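Local atomic coordinates of malonyl-CoA-[acyl-carrier-protein] transacylase (Coxiella burnetii, PDB entry 3TQE), a protein that probably catalyses transfer of the malonyl group from malonyl-CoA to the holo form of acyl carrier protein, supplying malonyl units for fatty acid synthesis. Residues 168-173 and 289-294; 263-268 and 274-279. All coordinates share one frame; numbering follows the deposited sequence. Where two conformers were deposited one is given.

Contact 1: 168-173 and 289-294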
loop_
_atom_site.group_PDB
_atom_site.type_symbol
_atom_site.label_atom_id
_atom_site.label_comp_id
_atom_site.label_asym_id
_atom_site.label_seq_id
_atom_site.Cartn_x
_atom_site.Cartn_y
_atom_site.Cartn_z
ATOM N N THR A 168 -9.279 13.375 -1.531
ATOM C CA THR A 168 -9.526 14.639 -0.895
ATOM C C THR A 168 -10.752 14.559 0.093
ATOM O O THR A 168 -10.736 15.084 1.221
ATOM C CB THR A 168 -9.572 15.705 -2.013
ATOM O OG1 THR A 168 -9.207 15.084 -3.276
ATOM C CG2 THR A 168 -8.536 16.797 -1.706
ATOM N N ASP A 169 -11.748 13.800 -0.292
ATOM C CA ASP A 169 -12.897 13.627 0.580
ATOM C C ASP A 169 -13.072 12.170 0.966
ATOM O O ASP A 169 -14.187 11.731 1.203
ATOM C CB ASP A 169 -14.151 14.198 -0.080
ATOM C CG ASP A 169 -14.696 13.327 -1.216
ATOM O OD1 ASP A 169 -13.940 12.536 -1.823
ATOM O OD2 ASP A 169 -15.911 13.455 -1.510
ATOM N N GLN A 170 -11.977 11.409 1.043
ATOM C CA GLN A 170 -12.051 10.010 1.423
ATOM C C GLN A 170 -10.954 9.738 2.438
ATOM O O GLN A 170 -9.761 9.821 2.118
ATOM C CB GLN A 170 -11.889 9.115 0.204
ATOM C CG GLN A 170 -11.954 7.640 0.481
ATOM C CD GLN A 170 -11.895 6.806 -0.798
ATOM O OE1 GLN A 170 -12.396 7.207 -1.849
ATOM N NE2 GLN A 170 -11.287 5.637 -0.705
ATOM N N THR A 171 -11.347 9.422 3.655
ATOM C CA THR A 171 -10.391 9.210 4.719
ATOM C C THR A 171 -10.816 7.954 5.433
ATOM O O THR A 171 -11.993 7.769 5.678
ATOM C CB THR A 171 -10.380 10.413 5.718
ATOM O OG1 THR A 171 -9.965 11.623 5.055
ATOM C CG2 THR A 171 -9.463 10.171 6.919
ATOM N N VAL A 172 -9.863 7.129 5.809
ATOM C CA VAL A 172 -10.109 5.981 6.687
ATOM C C VAL A 172 -9.611 6.336 8.066
ATOM O O VAL A 172 -8.538 6.900 8.221
ATOM C CB VAL A 172 -9.396 4.723 6.189
ATOM C CG1 VAL A 172 -9.637 3.558 7.114
ATOM C CG2 VAL A 172 -9.841 4.393 4.765
ATOM N N ILE A 173 -10.455 6.075 9.059
ATOM C CA ILE A 173 -10.094 6.230 10.451
ATOM C C ILE A 173 -9.845 4.872 11.084
ATOM O O ILE A 173 -10.280 3.850 10.586
ATOM C CB ILE A 173 -11.166 7.021 11.232
ATOM C CG1 ILE A 173 -12.506 6.275 11.294
ATOM C CG2 ILE A 173 -11.309 8.414 10.605
ATOM C CD1 ILE A 173 -13.545 6.895 12.291
ATOM N N ILE A 289 -6.451 8.091 -7.102
ATOM C CA ILE A 289 -5.695 9.106 -7.805
ATOM C C ILE A 289 -6.598 9.904 -8.733
ATOM O O ILE A 289 -6.478 11.117 -8.813
ATOM C CB ILE A 289 -4.524 8.469 -8.553
ATOM C CG1 ILE A 289 -3.536 7.895 -7.541
ATOM C CG2 ILE A 289 -3.825 9.486 -9.472
ATOM C CD1 ILE A 289 -2.484 6.968 -8.141
ATOM N N LYS A 290 -7.527 9.232 -9.393
ATOM C CA LYS A 290 -8.465 9.913 -10.289
ATOM C C LYS A 290 -9.346 10.890 -9.526
ATOM O O LYS A 290 -9.747 11.926 -10.084
ATOM C CB LYS A 290 -9.300 8.886 -11.074
ATOM C CG LYS A 290 -9.968 9.427 -12.326
ATOM C CD LYS A 290 -8.929 9.986 -13.316
ATOM C CE LYS A 290 -8.727 9.114 -14.533
ATOM N NZ LYS A 290 -8.318 9.957 -15.708
ATOM N N ARG A 291 -9.674 10.571 -8.280
ATOM C CA ARG A 291 -10.454 11.472 -7.446
ATOM C C ARG A 291 -9.637 12.677 -7.012
ATOM O O ARG A 291 -10.155 13.797 -6.977
ATOM C CB ARG A 291 -11.059 10.732 -6.258
ATOM C CG ARG A 291 -12.120 9.745 -6.681
ATOM C CD ARG A 291 -12.952 9.261 -5.512
ATOM N NE ARG A 291 -14.196 8.650 -5.968
ATOM C CZ ARG A 291 -14.479 7.359 -5.864
ATOM N NH1 ARG A 291 -13.610 6.531 -5.306
ATOM N NH2 ARG A 291 -15.642 6.894 -6.307
ATOM N N ILE A 292 -8.347 12.466 -6.727
ATOM C CA ILE A 292 -7.435 13.536 -6.367
ATOM C C ILE A 292 -7.246 14.479 -7.548
ATOM O O ILE A 292 -7.264 15.717 -7.381
ATOM C CB ILE A 292 -6.078 12.968 -5.884
ATOM C CG1 ILE A 292 -6.282 12.220 -4.575
ATOM C CG2 ILE A 292 -5.045 14.080 -5.642
ATOM C CD1 ILE A 292 -5.141 11.259 -4.221
ATOM N N ASP A 293 -7.093 13.902 -8.737
ATOM C CA ASP A 293 -6.932 14.692 -9.967
ATOM C C ASP A 293 -7.553 13.996 -11.159
ATOM O O ASP A 293 -7.001 13.039 -11.686
ATOM C CB ASP A 293 -5.461 14.952 -10.248
ATOM C CG ASP A 293 -5.238 15.701 -11.578
ATOM O OD1 ASP A 293 -6.215 16.232 -12.151
ATOM O OD2 ASP A 293 -4.091 15.712 -12.071
ATOM N N ARG A 294 -8.686 14.510 -11.629
ATOM C CA ARG A 294 -9.408 13.868 -12.719
ATOM C C ARG A 294 -8.614 13.884 -14.032
ATOM O O ARG A 294 -8.896 13.100 -14.937
ATOM C CB ARG A 294 -10.779 14.535 -12.916
ATOM C CG ARG A 294 -11.764 13.740 -13.769
ATOM C CD ARG A 294 -12.115 12.376 -13.171
ATOM N NE ARG A 294 -12.591 12.456 -11.782
ATOM C CZ ARG A 294 -13.078 11.424 -11.086
ATOM N NH1 ARG A 294 -13.170 10.213 -11.631
ATOM N NH2 ARG A 294 -13.491 11.609 -9.837
#

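Contact 2: 263-268 and 274-279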
loop_
_atom_site.group_PDB
_atom_site.type_symbol
_atom_site.label_atom_id
_atom_site.label_comp_id
_atom_site.label_asym_id
_atom_site.label_seq_id
_atom_site.Cartn_x
_atom_site.Cartn_y
_atom_site.Cartn_z
ATOM N N GLU A 263 -1.401 13.690 -0.054
ATOM C CA GLU A 263 -0.250 14.575 -0.138
ATOM C C GLU A 263 0.832 13.982 -1.028
ATOM O O GLU A 263 1.546 14.706 -1.711
ATOM C CB GLU A 263 0.322 14.855 1.244
ATOM C CG GLU A 263 -0.495 15.795 2.040
ATOM C CD GLU A 263 -0.112 15.774 3.496
ATOM O OE1 GLU A 263 -0.502 14.805 4.197
ATOM O OE2 GLU A 263 0.578 16.720 3.931
ATOM N N THR A 264 0.983 12.672 -0.995
ATOM C CA THR A 264 1.956 11.995 -1.864
ATOM C C THR A 264 1.611 12.221 -3.326
ATOM O O THR A 264 2.485 12.579 -4.125
ATOM C CB THR A 264 2.008 10.505 -1.565
ATOM O OG1 THR A 264 2.483 10.341 -0.230
ATOM C CG2 THR A 264 2.913 9.783 -2.532
ATOM N N ILE A 265 0.356 12.030 -3.683
ATOM C CA ILE A 265 -0.054 12.199 -5.069
ATOM C C ILE A 265 0.087 13.661 -5.463
ATOM O O ILE A 265 0.556 13.961 -6.558
ATOM C CB ILE A 265 -1.466 11.682 -5.298
ATOM C CG1 ILE A 265 -1.540 10.179 -5.016
ATOM C CG2 ILE A 265 -1.968 12.026 -6.677
ATOM C CD1 ILE A 265 -0.563 9.312 -5.770
ATOM N N LYS A 266 -0.282 14.563 -4.573
ATOM C CA LYS A 266 -0.140 15.979 -4.872
ATOM C C LYS A 266 1.335 16.361 -5.068
ATOM O O LYS A 266 1.662 17.145 -5.964
ATOM C CB LYS A 266 -0.774 16.807 -3.775
ATOM C CG LYS A 266 -2.296 16.754 -3.881
ATOM C CD LYS A 266 -2.970 17.557 -2.830
ATOM C CE LYS A 266 -4.467 17.605 -3.092
ATOM N NZ LYS A 266 -5.097 18.681 -2.297
ATOM N N TYR A 267 2.225 15.774 -4.278
ATOM C CA TYR A 267 3.664 16.020 -4.383
ATOM C C TYR A 267 4.138 15.575 -5.742
ATOM O O TYR A 267 4.876 16.290 -6.418
ATOM C CB TYR A 267 4.424 15.272 -3.293
ATOM C CG TYR A 267 5.918 15.439 -3.251
ATOM C CD1 TYR A 267 6.510 16.197 -2.239
ATOM C CD2 TYR A 267 6.742 14.805 -4.147
ATOM C CE1 TYR A 267 7.881 16.351 -2.154
ATOM C CE2 TYR A 267 8.146 14.984 -4.084
ATOM C CZ TYR A 267 8.693 15.755 -3.090
ATOM O OH TYR A 267 10.057 15.919 -2.962
ATOM N N ILE A 268 3.698 14.403 -6.169
ATOM C CA ILE A 268 4.154 13.831 -7.432
ATOM C C ILE A 268 3.647 14.703 -8.591
ATOM O O ILE A 268 4.391 15.038 -9.511
ATOM C CB ILE A 268 3.704 12.376 -7.563
ATOM C CG1 ILE A 268 4.479 11.531 -6.553
ATOM C CG2 ILE A 268 3.878 11.865 -8.979
ATOM C CD1 ILE A 268 3.947 10.112 -6.337
ATOM N N LYS A 274 2.044 13.269 -14.135
ATOM C CA LYS A 274 0.609 13.065 -14.124
ATOM C C LYS A 274 0.215 11.724 -14.698
ATOM O O LYS A 274 -0.950 11.486 -14.886
ATOM C CB LYS A 274 -0.124 14.205 -14.835
ATOM C CG LYS A 274 0.180 15.509 -14.146
ATOM C CD LYS A 274 -0.791 16.633 -14.409
ATOM C CE LYS A 274 -0.506 17.778 -13.448
ATOM N NZ LYS A 274 0.958 17.876 -13.089
ATOM N N VAL A 275 1.189 10.851 -14.934
ATOM C CA VAL A 275 0.938 9.505 -15.420
ATOM C C VAL A 275 1.434 8.561 -14.347
ATOM O O VAL A 275 2.552 8.674 -13.872
ATOM C CB VAL A 275 1.686 9.211 -16.711
ATOM C CG1 VAL A 275 1.510 7.781 -17.118
ATOM C CG2 VAL A 275 1.189 10.151 -17.793
ATOM N N PHE A 276 0.535 7.708 -13.907
ATOM C CA PHE A 276 0.794 6.773 -12.821
ATOM C C PHE A 276 0.549 5.370 -13.350
ATOM O O PHE A 276 -0.416 5.131 -14.071
ATOM C CB PHE A 276 -0.187 7.030 -11.673
ATOM C CG PHE A 276 -0.032 8.388 -11.047
ATOM C CD1 PHE A 276 0.736 8.566 -9.912
ATOM C CD2 PHE A 276 -0.615 9.497 -11.625
ATOM C CE1 PHE A 276 0.888 9.812 -9.354
ATOM C CE2 PHE A 276 -0.445 10.764 -11.053
ATOM C CZ PHE A 276 0.308 10.910 -9.944
HETATM N N MSE A 277 1.397 4.435 -12.959
HETATM C CA MSE A 277 1.197 3.030 -13.289
HETATM C C MSE A 277 0.951 2.330 -11.987
HETATM O O MSE A 277 1.723 2.507 -11.041
HETATM C CB MSE A 277 2.438 2.415 -13.913
HETATM C CG MSE A 277 2.516 2.559 -15.363
HETATM SE SE MSE A 277 2.807 4.376 -15.760
HETATM C CE MSE A 277 3.094 4.156 -17.670
ATOM N N GLU A 278 -0.124 1.564 -11.933
ATOM C CA GLU A 278 -0.468 0.835 -10.738
ATOM C C GLU A 278 0.214 -0.520 -10.804
ATOM O O GLU A 278 -0.119 -1.380 -11.628
ATOM C CB GLU A 278 -1.981 0.728 -10.581
ATOM C CG GLU A 278 -2.422 0.042 -9.296
ATOM C CD GLU A 278 -3.778 0.489 -8.745
ATOM O OE1 GLU A 278 -4.582 1.138 -9.460
ATOM O OE2 GLU A 278 -4.026 0.191 -7.549
ATOM N N CYS A 279 1.250 -0.662 -10.003
ATOM C CA CYS A 279 2.115 -1.820 -10.062
ATOM C C CYS A 279 1.671 -2.834 -9.038
ATOM O O CYS A 279 2.284 -3.027 -8.009
ATOM C CB CYS A 279 3.558 -1.406 -9.871
ATOM S SG CYS A 279 4.735 -2.668 -10.337
#

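Contact 1: 168-173 and 289-294
Gln170 and Arg291 approach one another across the surface between the start of strand 170-174 and the end of helix 284-292. The polar part of the contact is loose and the pairing tentative, since each residue was deposited in two conformers. In the pair described, Gln170 OE1 stands 3.7 Å from Arg291 NH1, too far for a hydrogen bond, and the amide and guanidinium planes are turned 60° apart, so that the two flat groups neither stack nor share a plane. Gln170 is fully extended, its CG trans to the backbone N (chi1 -180°), while Arg291 stretches out from CG to NE. Long polar side chains suit this surface position, since they can meet across the distance between the two backbones.

Asp169 may add a longer-range attraction: its OD1 lies 5.7 Å from Arg291 NE. The opposite charges do not touch, but may help keep the guanidinium on this side of the helix.

The remaining contacts are van der Waals. Thr168 and Asp169 form the turn of a beta-hairpin between strands 160-167 and 170-174, and this turn rests against the C-terminal end of helix 284-292. A nearly eclipsed chi1 of -6° carries Thr168 OG1 to 3.9 Å from Ile292 CA and 4.0 Å from Arg291 O, without bonding. Threonine suits the place, being short, with a hydroxyl that tolerates exposure. Ile292, the last helical residue, also packs on Val262 and Ile265 of helix 261-270, so a branched apolar side chain fits there.

Asp293 leaves the helix, yet its N still bonds to Ile289 O (2.9 Å). With no hydrogen bond or salt bridge between the segments, this is probably a loose surface contact, held by van der Waals touch and at most weak polar attraction.

Contact 2: 263-268 and 274-279
Phe276 points its ring from strand 275-278 at two isoleucines of helix 261-270, and these three buried side chains make up the contact. Ile268 comes closest: its CG2 methyl lies 3.6 Å from CE1 and 3.8 Å from CZ of Phe276. Ile265 touches the same end of the ring with both branches, CD1 at 3.9 Å from Phe276 CE1 and CG2 at 4.1 Å from Phe276 CZ. The methyls approach obliquely, from residues about one helical turn apart on one side of the helix. Phenylalanine suits its place because its flat, apolar ring is long enough to reach from sheet to helix, its far end giving the methyls a surface to pack on.

Torsions set up this meeting. In Ile268 the CG2 branch lies trans to the backbone N, while CG1 lies trans to the carbonyl carbon, beside the backbone N (chi1 -69°). In Ile265 a chi2 of -55° folds CD1 round toward the ring, although its CB does not itself face the strand. Beta-branched isoleucine offers methyls in two directions from a helical backbone.

Farther out, the backbone of Phe276 is hydrogen-bonded to Glu297 and Leu299 of strand 297-300, and its side chain also packs on Ile298 and Ala9, which fixes where the ring starts. The helix is held by its own bonds, among them Ile268 N to Thr264 O at 3.0 Å, and Thr264 OG1 bonds to Arg260 O. Lys274 carries its amine back to Glu269 O, tying the residue just before the strand to the last turn of helix 261-270.

The touching atoms are all carbon, and no hydrogen bond crosses between the segments; cohesion comes from burying hydrocarbon between a helix and the parallel sheet, as expected of an alpha/beta core.

The centres of the two contacts are 12 Å apart, and they touch. Along the chain the order is 168-173, 263-268, 274-279, 289-294, so both segments of contact 2 fall between those of contact 1. Strand 275-278 of the parallel sheet is followed by helix 284-292, whose Ile289 reaches both Ile265 (CG1 to CD1, 3.7 Å) and Phe276 (CG2 to CD2, 3.9 Å); Ile292 also packs on Ile265. Helices 261-270 and 284-292 therefore link the buried packing of contact 2 to the outer contact with the mixed sheet. Together they join two sheets of the acyltransferase fold, away from the predicted active-site residues Ser96 and His205 and the bound glycines.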